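Local coordinates for protein malate synthase (Haloferax volcanii, PDB 3OYZ) that condenses acetyl-CoA with glyoxylate and hydrolyses the malyl-CoA intermediate to give malate and CoA, a magnesium-dependent step of the glyoxylate cycle, at residues V47-N50 / E51-A55; R89-P92 / E93-Y96; K132-E135 / F136-V140. All coordinates share one frame; numbering follows the deposited sequence.

Interaction 1: residues V47-N50 / E51-A55. With ACO (acetyl coenzyme *a), chain B.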
loop_
_atom_site.group_PDB
_atom_site.type_symbol
_atom_site.label_atom_id
_atom_site.label_comp_id
_atom_site.label_asym_id
_atom_site.label_seq_id
_atom_site.Cartn_x
_atom_site.Cartn_y
_atom_site.Cartn_z
ATOM N N VAL A 47 8.793 -5.713 27.504
ATOM C CA VAL A 47 9.582 -6.721 26.800
ATOM C C VAL A 47 11.033 -6.771 27.271
ATOM O O VAL A 47 11.905 -6.066 26.750
ATOM C CB VAL A 47 9.491 -6.399 25.258
ATOM C CG1 VAL A 47 10.163 -7.473 24.427
ATOM C CG2 VAL A 47 8.014 -6.299 24.905
ATOM N N PRO A 48 11.334 -7.648 28.246
ATOM C CA PRO A 48 12.767 -7.796 28.432
ATOM C C PRO A 48 13.412 -8.364 27.177
ATOM O O PRO A 48 13.084 -9.479 26.771
ATOM C CB PRO A 48 12.851 -8.888 29.501
ATOM C CG PRO A 48 11.616 -8.709 30.360
ATOM C CD PRO A 48 10.536 -8.274 29.332
ATOM N N ASP A 49 14.389 -7.675 26.642
ATOM C CA ASP A 49 14.888 -7.953 25.323
ATOM C C ASP A 49 16.210 -8.621 25.251
ATOM O O ASP A 49 17.193 -7.915 25.133
ATOM C CB ASP A 49 14.885 -6.656 24.529
ATOM C CG ASP A 49 15.127 -6.850 23.057
ATOM O OD1 ASP A 49 15.194 -8.004 22.610
ATOM O OD2 ASP A 49 15.338 -5.827 22.372
ATOM N N ASN A 50 16.209 -9.951 25.140
ATOM C CA ASN A 50 17.411 -10.709 24.914
ATOM C C ASN A 50 17.999 -10.692 23.520
ATOM O O ASN A 50 19.014 -11.355 23.283
ATOM C CB ASN A 50 17.222 -12.154 25.385
ATOM C CG ASN A 50 18.491 -12.688 26.111
ATOM O OD1 ASN A 50 19.112 -11.969 26.914
ATOM N ND2 ASN A 50 18.865 -13.916 25.828
ATOM N N GLU A 51 17.359 -9.956 22.604
ATOM C CA GLU A 51 17.840 -9.916 21.224
ATOM C C GLU A 51 18.560 -8.605 20.998
ATOM O O GLU A 51 19.564 -8.381 21.713
ATOM C CB GLU A 51 16.698 -10.120 20.205
ATOM C CG GLU A 51 17.251 -10.410 18.808
ATOM C CD GLU A 51 16.586 -9.581 17.713
ATOM O OE1 GLU A 51 16.128 -8.470 17.983
ATOM O OE2 GLU A 51 16.583 -9.962 16.534
ATOM N N ASP A 52 18.083 -7.720 20.104
ATOM C CA ASP A 52 18.927 -6.576 19.706
ATOM C C ASP A 52 19.262 -5.543 20.804
ATOM O O ASP A 52 20.210 -4.779 20.657
ATOM C CB ASP A 52 18.608 -5.939 18.351
ATOM C CG ASP A 52 19.033 -6.871 17.175
ATOM O OD1 ASP A 52 19.597 -7.972 17.404
ATOM O OD2 ASP A 52 18.935 -6.548 15.981
ATOM N N ALA A 53 18.511 -5.519 21.889
ATOM C CA ALA A 53 18.867 -4.626 23.005
ATOM C C ALA A 53 20.123 -5.040 23.765
ATOM O O ALA A 53 20.724 -4.205 24.453
ATOM C CB ALA A 53 17.697 -4.511 23.975
ATOM N N THR A 54 20.534 -6.295 23.579
ATOM C CA THR A 54 21.537 -6.995 24.378
ATOM C C THR A 54 22.687 -7.449 23.489
ATOM O O THR A 54 22.504 -8.059 22.424
ATOM C CB THR A 54 20.921 -8.159 25.147
ATOM O OG1 THR A 54 19.817 -7.631 25.886
ATOM C CG2 THR A 54 21.909 -8.781 26.106
ATOM N N ALA A 55 23.910 -7.127 23.911
ATOM C CA ALA A 55 25.085 -7.587 23.184
ATOM C C ALA A 55 25.074 -9.104 23.136
ATOM O O ALA A 55 24.656 -9.741 24.100
ATOM C CB ALA A 55 26.370 -7.037 23.833
HETATM N N1A ACO B . 14.704 0.030 30.110
HETATM C C2A ACO B . 14.933 0.269 31.416
HETATM N N3A ACO B . 15.458 1.438 31.823
HETATM C C4A ACO B . 15.808 2.432 30.965
HETATM C C5A ACO B . 15.564 2.198 29.525
HETATM C C6A ACO B . 15.012 0.893 29.115
HETATM N N6A ACO B . 14.851 0.701 27.778
HETATM N N7A ACO B . 15.976 3.286 28.862
HETATM C C8A ACO B . 16.466 4.145 29.788
HETATM N N9A ACO B . 16.321 3.665 31.030
HETATM C C1B ACO B . 16.743 4.406 32.262
HETATM C C2B ACO B . 18.047 5.128 31.946
HETATM O O2B ACO B . 19.134 4.231 32.167
HETATM C C3B ACO B . 18.015 6.316 32.886
HETATM O O3B ACO B . 18.383 5.732 34.139
HETATM P P3B ACO B . 19.045 6.523 35.424
HETATM O O7A ACO B . 17.806 6.618 36.301
HETATM O O8A ACO B . 19.553 7.784 34.756
HETATM O O9A ACO B . 20.166 5.654 35.947
HETATM C C4B ACO B . 16.538 6.675 32.895
HETATM O O4B ACO B . 15.831 5.454 32.639
HETATM C C5B ACO B . 16.188 7.655 31.781
HETATM O O5B ACO B . 16.963 7.280 30.640
HETATM P P1A ACO B . 17.107 8.227 29.353
HETATM O O1A ACO B . 17.882 9.485 29.582
HETATM O O2A ACO B . 15.691 8.453 28.908
HETATM O O3A ACO B . 17.868 7.447 28.180
HETATM P P2A ACO B . 19.448 7.182 28.210
HETATM O O4A ACO B . 19.586 6.759 29.637
HETATM O O5A ACO B . 20.103 8.285 27.406
HETATM O O6A ACO B . 19.720 5.885 27.268
HETATM C CBP ACO B . 19.260 4.250 25.488
HETATM C CCP ACO B . 19.242 5.720 25.924
HETATM C CDP ACO B . 20.676 3.680 25.555
HETATM C CEP ACO B . 18.825 4.218 24.029
HETATM C CAP ACO B . 18.380 3.359 26.373
HETATM O OAP ACO B . 17.153 4.067 26.482
HETATM C C9P ACO B . 18.089 1.991 25.790
HETATM O O9P ACO B . 18.982 1.138 25.745
HETATM N N8P ACO B . 16.848 1.796 25.315
HETATM C C7P ACO B . 16.496 0.498 24.754
HETATM C C6P ACO B . 17.113 0.237 23.371
HETATM C C5P ACO B . 16.417 -1.009 22.854
HETATM O O5P ACO B . 15.550 -1.551 23.536
HETATM N N4P ACO B . 16.773 -1.400 21.631
HETATM C C3P ACO B . 16.202 -2.537 20.931
HETATM C C2P ACO B . 14.743 -2.289 20.537
HETATM S S1P ACO B . 14.972 -1.543 18.950
HETATM C C ACO B . 15.276 -2.736 17.800
HETATM O O ACO B . 15.612 -3.870 18.082
HETATM C CH3 ACO B . 15.167 -2.325 16.364
#

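Interaction 2: residues R89-P92 / E93-Y96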
loop_
_atom_site.group_PDB
_atom_site.type_symbol
_atom_site.label_atom_id
_atom_site.label_comp_id
_atom_site.label_asym_id
_atom_site.label_seq_id
_atom_site.Cartn_x
_atom_site.Cartn_y
_atom_site.Cartn_z
ATOM N N ARG A 89 14.730 -16.485 10.665
ATOM C CA ARG A 89 14.248 -17.340 9.579
ATOM C C ARG A 89 15.369 -18.058 8.792
ATOM O O ARG A 89 15.086 -19.132 8.223
ATOM C CB ARG A 89 13.395 -16.482 8.589
ATOM C CG ARG A 89 14.142 -15.385 7.778
ATOM C CD ARG A 89 13.207 -14.312 7.140
ATOM N NE ARG A 89 13.972 -13.170 6.662
ATOM C CZ ARG A 89 14.361 -12.185 7.471
ATOM N NH1 ARG A 89 13.985 -12.160 8.767
ATOM N NH2 ARG A 89 15.062 -11.197 6.974
ATOM N N ASP A 90 16.556 -17.455 8.663
ATOM C CA ASP A 90 17.638 -18.041 7.895
ATOM C C ASP A 90 18.748 -18.664 8.778
ATOM O O ASP A 90 19.735 -19.138 8.234
ATOM C CB ASP A 90 18.311 -16.997 6.993
ATOM C CG ASP A 90 17.327 -16.347 6.000
ATOM O OD1 ASP A 90 16.508 -17.073 5.419
ATOM O OD2 ASP A 90 17.408 -15.137 5.743
ATOM N N SER A 91 18.566 -18.756 10.089
ATOM C CA SER A 91 19.601 -19.370 10.956
ATOM C C SER A 91 19.060 -20.425 11.898
ATOM O O SER A 91 18.481 -20.149 12.968
ATOM C CB SER A 91 20.243 -18.226 11.769
ATOM O OG SER A 91 21.169 -18.801 12.669
ATOM N N PRO A 92 19.258 -21.691 11.559
ATOM C CA PRO A 92 18.780 -22.739 12.467
ATOM C C PRO A 92 19.406 -22.687 13.879
ATOM O O PRO A 92 18.708 -23.041 14.851
ATOM C CB PRO A 92 19.252 -24.033 11.779
ATOM C CG PRO A 92 19.362 -23.627 10.303
ATOM C CD PRO A 92 19.869 -22.240 10.345
ATOM N N GLU A 93 20.642 -22.182 13.965
ATOM C CA GLU A 93 21.398 -22.107 15.270
ATOM C C GLU A 93 20.717 -21.074 16.127
ATOM O O GLU A 93 20.485 -21.322 17.316
ATOM C CB GLU A 93 22.850 -21.572 15.077
ATOM C CG GLU A 93 23.726 -22.583 14.355
ATOM C CD GLU A 93 23.706 -22.457 12.813
ATOM O OE1 GLU A 93 22.788 -21.800 12.195
ATOM O OE2 GLU A 93 24.682 -23.040 12.266
ATOM N N THR A 94 20.332 -19.954 15.516
ATOM C CA THR A 94 19.606 -18.916 16.248
ATOM C C THR A 94 18.232 -19.359 16.693
ATOM O O THR A 94 17.849 -19.080 17.842
ATOM C CB THR A 94 19.512 -17.630 15.458
ATOM O OG1 THR A 94 20.794 -17.297 14.923
ATOM C CG2 THR A 94 18.910 -16.425 16.196
ATOM N N ARG A 95 17.488 -20.098 15.855
ATOM C CA ARG A 95 16.182 -20.608 16.290
ATOM C C ARG A 95 16.384 -21.495 17.510
ATOM O O ARG A 95 15.585 -21.530 18.440
ATOM C CB ARG A 95 15.573 -21.485 15.133
ATOM C CG ARG A 95 15.174 -20.488 13.997
ATOM C CD ARG A 95 14.245 -21.152 12.950
ATOM N NE ARG A 95 14.903 -22.192 12.169
ATOM C CZ ARG A 95 15.538 -22.046 11.007
ATOM N NH1 ARG A 95 15.773 -20.836 10.485
ATOM N NH2 ARG A 95 15.962 -23.142 10.371
ATOM N N TYR A 96 17.364 -22.385 17.416
ATOM C CA TYR A 96 17.575 -23.359 18.503
ATOM C C TYR A 96 17.947 -22.628 19.805
ATOM O O TYR A 96 17.422 -22.935 20.845
ATOM C CB TYR A 96 18.638 -24.399 18.091
ATOM C CG TYR A 96 18.860 -25.504 19.111
ATOM C CD1 TYR A 96 17.790 -26.166 19.702
ATOM C CD2 TYR A 96 20.141 -25.882 19.498
ATOM C CE1 TYR A 96 17.940 -27.189 20.612
ATOM C CE2 TYR A 96 20.311 -26.889 20.482
ATOM C CZ TYR A 96 19.217 -27.555 20.998
ATOM O OH TYR A 96 19.268 -28.559 21.962
#

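Interaction 3: residues K132-E135 / F136-V140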
loop_
_atom_site.group_PDB
_atom_site.type_symbol
_atom_site.label_atom_id
_atom_site.label_comp_id
_atom_site.label_asym_id
_atom_site.label_seq_id
_atom_site.Cartn_x
_atom_site.Cartn_y
_atom_site.Cartn_z
ATOM N N LYS A 132 7.296 -22.918 12.676
ATOM C CA LYS A 132 8.457 -23.540 13.454
ATOM C C LYS A 132 8.522 -22.912 14.872
ATOM O O LYS A 132 8.762 -23.624 15.831
ATOM C CB LYS A 132 9.780 -23.173 12.777
ATOM C CG LYS A 132 9.932 -23.922 11.424
ATOM C CD LYS A 132 11.142 -23.386 10.660
ATOM C CE LYS A 132 11.201 -24.138 9.298
ATOM N NZ LYS A 132 12.375 -23.634 8.485
ATOM N N ALA A 133 8.297 -21.607 15.011
ATOM C CA ALA A 133 8.368 -21.008 16.344
ATOM C C ALA A 133 7.173 -21.579 17.128
ATOM O O ALA A 133 7.325 -22.034 18.291
ATOM C CB ALA A 133 8.317 -19.468 16.250
ATOM N N ASP A 134 5.966 -21.551 16.549
ATOM C CA ASP A 134 4.824 -22.168 17.186
ATOM C C ASP A 134 5.055 -23.564 17.747
ATOM O O ASP A 134 4.599 -23.917 18.875
ATOM C CB ASP A 134 3.588 -22.205 16.265
ATOM C CG ASP A 134 2.462 -22.992 16.868
ATOM O OD1 ASP A 134 1.859 -22.492 17.838
ATOM O OD2 ASP A 134 2.094 -24.096 16.408
ATOM N N GLU A 135 5.749 -24.378 16.973
ATOM C CA GLU A 135 6.020 -25.725 17.463
ATOM C C GLU A 135 6.941 -25.681 18.730
ATOM O O GLU A 135 6.693 -26.446 19.627
ATOM C CB GLU A 135 6.656 -26.546 16.373
ATOM C CG GLU A 135 7.109 -27.928 16.837
ATOM C CD GLU A 135 5.983 -28.807 17.380
ATOM O OE1 GLU A 135 4.768 -28.568 17.268
ATOM O OE2 GLU A 135 6.369 -29.879 17.874
ATOM N N PHE A 136 7.952 -24.840 18.754
ATOM C CA PHE A 136 8.743 -24.646 19.984
ATOM C C PHE A 136 7.930 -24.170 21.174
ATOM O O PHE A 136 8.134 -24.658 22.288
ATOM C CB PHE A 136 9.923 -23.734 19.710
ATOM C CG PHE A 136 10.955 -24.377 18.853
ATOM C CD1 PHE A 136 11.433 -25.646 19.178
ATOM C CD2 PHE A 136 11.536 -23.697 17.788
ATOM C CE1 PHE A 136 12.483 -26.219 18.434
ATOM C CE2 PHE A 136 12.576 -24.276 17.020
ATOM C CZ PHE A 136 13.024 -25.541 17.345
ATOM N N PHE A 137 6.968 -23.270 20.978
ATOM C CA PHE A 137 6.105 -22.855 22.071
ATOM C C PHE A 137 5.348 -24.076 22.593
ATOM O O PHE A 137 5.206 -24.277 23.840
ATOM C CB PHE A 137 5.036 -21.804 21.649
ATOM C CG PHE A 137 5.494 -20.402 21.606
ATOM C CD1 PHE A 137 5.106 -19.503 22.612
ATOM C CD2 PHE A 137 6.340 -19.966 20.587
ATOM C CE1 PHE A 137 5.562 -18.209 22.554
ATOM C CE2 PHE A 137 6.801 -18.692 20.513
ATOM C CZ PHE A 137 6.389 -17.773 21.505
ATOM N N THR A 138 4.775 -24.871 21.680
ATOM C CA THR A 138 4.032 -26.055 22.084
ATOM C C THR A 138 4.949 -27.032 22.882
ATOM O O THR A 138 4.529 -27.616 23.891
ATOM C CB THR A 138 3.434 -26.739 20.824
ATOM O OG1 THR A 138 2.522 -25.793 20.243
ATOM C CG2 THR A 138 2.611 -27.955 21.261
ATOM N N ILE A 139 6.124 -27.290 22.355
ATOM C CA ILE A 139 7.061 -28.181 23.099
ATOM C C ILE A 139 7.387 -27.641 24.514
ATOM O O ILE A 139 7.279 -28.414 25.464
ATOM C CB ILE A 139 8.311 -28.426 22.278
ATOM C CG1 ILE A 139 7.970 -29.461 21.162
ATOM C CG2 ILE A 139 9.477 -28.992 23.143
ATOM C CD1 ILE A 139 9.009 -29.406 20.042
ATOM N N VAL A 140 7.773 -26.376 24.644
ATOM C CA VAL A 140 7.984 -25.719 25.948
ATOM C C VAL A 140 6.837 -25.899 26.903
ATOM O O VAL A 140 7.077 -26.345 28.052
ATOM C CB VAL A 140 8.315 -24.223 25.761
ATOM C CG1 VAL A 140 8.163 -23.494 27.082
ATOM C CG2 VAL A 140 9.661 -24.079 25.101
HETATM O O HOH W 1 2.266 -26.510 17.624
#

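Interaction 1: residues V47-N50 / E51-A55
Asp49 receives two backbone N-H groups, one on each carboxylate oxygen. Glu51 N lies 2.9 Å from Asp49 OD1 with an N-H...O angle of 154°, which closes an Asx turn; Ala53 N reaches Asp49 OD2 at 3.2 Å along a more bent path (137°). Both donors come from above the carboxylate plane. Setting CG anti to the backbone N (chi1 -169°) carries the carboxylate over the following residues, where Ala53 CB packs tightly against Asp49 OD2 at 3.1 Å. A third bond uses the Asp49 main chain: Thr54 OG1 donates to Asp49 O (2.7 Å) and accepts the N-H of Thr19.

In the TIM barrel this is the C-terminal mouth of strand 45-49, where the chain leaves for helix 59-73 and lines the active site. The bonds from Asp49 hold a type I turn closed by Thr54 N to Glu51 O at 3.0 Å. Asp52, assigned to the magnesium site though its side chain stands about 4 Å from the ion, sits in that turn with CB 3.7 Å from the acetyl oxygen O of acetyl-CoA; Ala53 CB is 3.7 Å from ligand O5P. Farther out, Arg84, which binds glyoxylate, forms salt bridges to Asp49 OD2 and Glu51 OE1.

Interaction 2: residues R89-P92 / E93-Y96
The shortest polar bond here joins Ser91 OG to Thr94 OG1 at 2.7 Å, and either hydroxyl could donate. Glu93 OE1, 3.4 Å from Ser91 OG, is at most a weak partner, since a serine proton given to Thr94 would not be available to it. The Glu93 chain bends at chi2 (89°) to bring OE1 back toward the start of the helix, where it also lies 3.5 Å from Pro92 CD. Ser91 is the N-cap of helix 92-105, and Pro92 takes the first helical position, where the lack of an N-H costs no backbone bond. The regular pattern then begins with Arg95 N to Ser91 O (3.1 Å, N-H...O angle 164°) and Tyr96 N to Pro92 O (3.0 Å).

Arg95 brings in a second group of contacts. A bend at chi3 (-67°) folds its guanidinium back across the cap, with one face over Pro92 CA and Ser91 C, both offset toward the rim of the group, and NH2 3.4 Å from Pro92 CG. NH1 is held by the carbonyl of His88 and lies 2.9 Å from Arg89 O. With an alanine in place of Arg95, the His88 carbonyl would probably lose this donor and the guanidinium cover over Pro92 CA and Ser91 C would go, setting the segment before the helix freer to move.

The segment before the cap leads from strand 80-81 of the barrel into helix 92-105. From it Arg89 forms a salt bridge with Glu123 in the loop after strand 118-121, while the side chains of Arg89 and Arg95 both touch Asp129 of helix 127-143, the neighbouring helix outside the barrel.

Interaction 3: residues K132-E135 / F136-V140
Four successive i to i+4 bonds tie residues 132-135 to 136-139, among them Phe137 N to Ala133 O (3.0 Å) and Ile139 N to Glu135 O (2.9 Å, N-H...O angle 168°), with phi and psi helical throughout. This is the middle of helix 127-143, the crossover helix of the beta-alpha-beta unit that joins strands 118-121 and 152-157 of the TIM barrel.

The inward side carries Ala133 and Phe137, which pack on Ile121 and Met153 of those two strands. With CG anti to its own carbonyl carbon (chi1 -82°), the Phe137 ring is swung back along the helix until CD2 lies 3.2 Å from Ala133 O, which meets the ring at its edge, in plane. Phe136 also turns back, CD2 being 3.4 Å from Lys132 O, but that oxygen approaches obliquely, and the ring stacks with Phe99 of helix 92-105.

The polar side is satisfied largely from beyond the helix. Asp134 OD1 forms a salt bridge with Arg182 NE and Asp134 OD2 accepts the N-H of Asn179, while Thr138 OG1 takes bonds from Arg182 NH2 and Asn179 ND2. Beside them, the Glu135 chain bends at chi2 (60°) and lays OE2 against Ile139 CD1 at 3.4 Å, a carboxylate resting on a methyl group. One water fastens three side chains of this surface, accepting from Thr138 OG1 at 2.7 Å. Its own protons go to Asp134 OD2 at 2.7 Å and to Glu135 OE1 at 3.3 Å.

Overall arrangement
The three contacts follow one another in the chain and move outward from the active site. The centre of interaction 1 lies about 9 Å from the centre of the chain, among acetyl-CoA, pyruvate and magnesium. Interaction 2, centred about 17 Å from the centre of interaction 1, approaches the same site through Arg89, whose side chain is about 8 Å from magnesium. Interaction 3 is farther out, about 20 Å from interaction 1 between centres, on the outer helical layer. Interactions 2 and 3 are about 14 Å apart between centres yet touch where Arg95 NH2 comes 4.1 Å from Lys132 NZ, two like charges at the helix 92-105 and helix 127-143 junction.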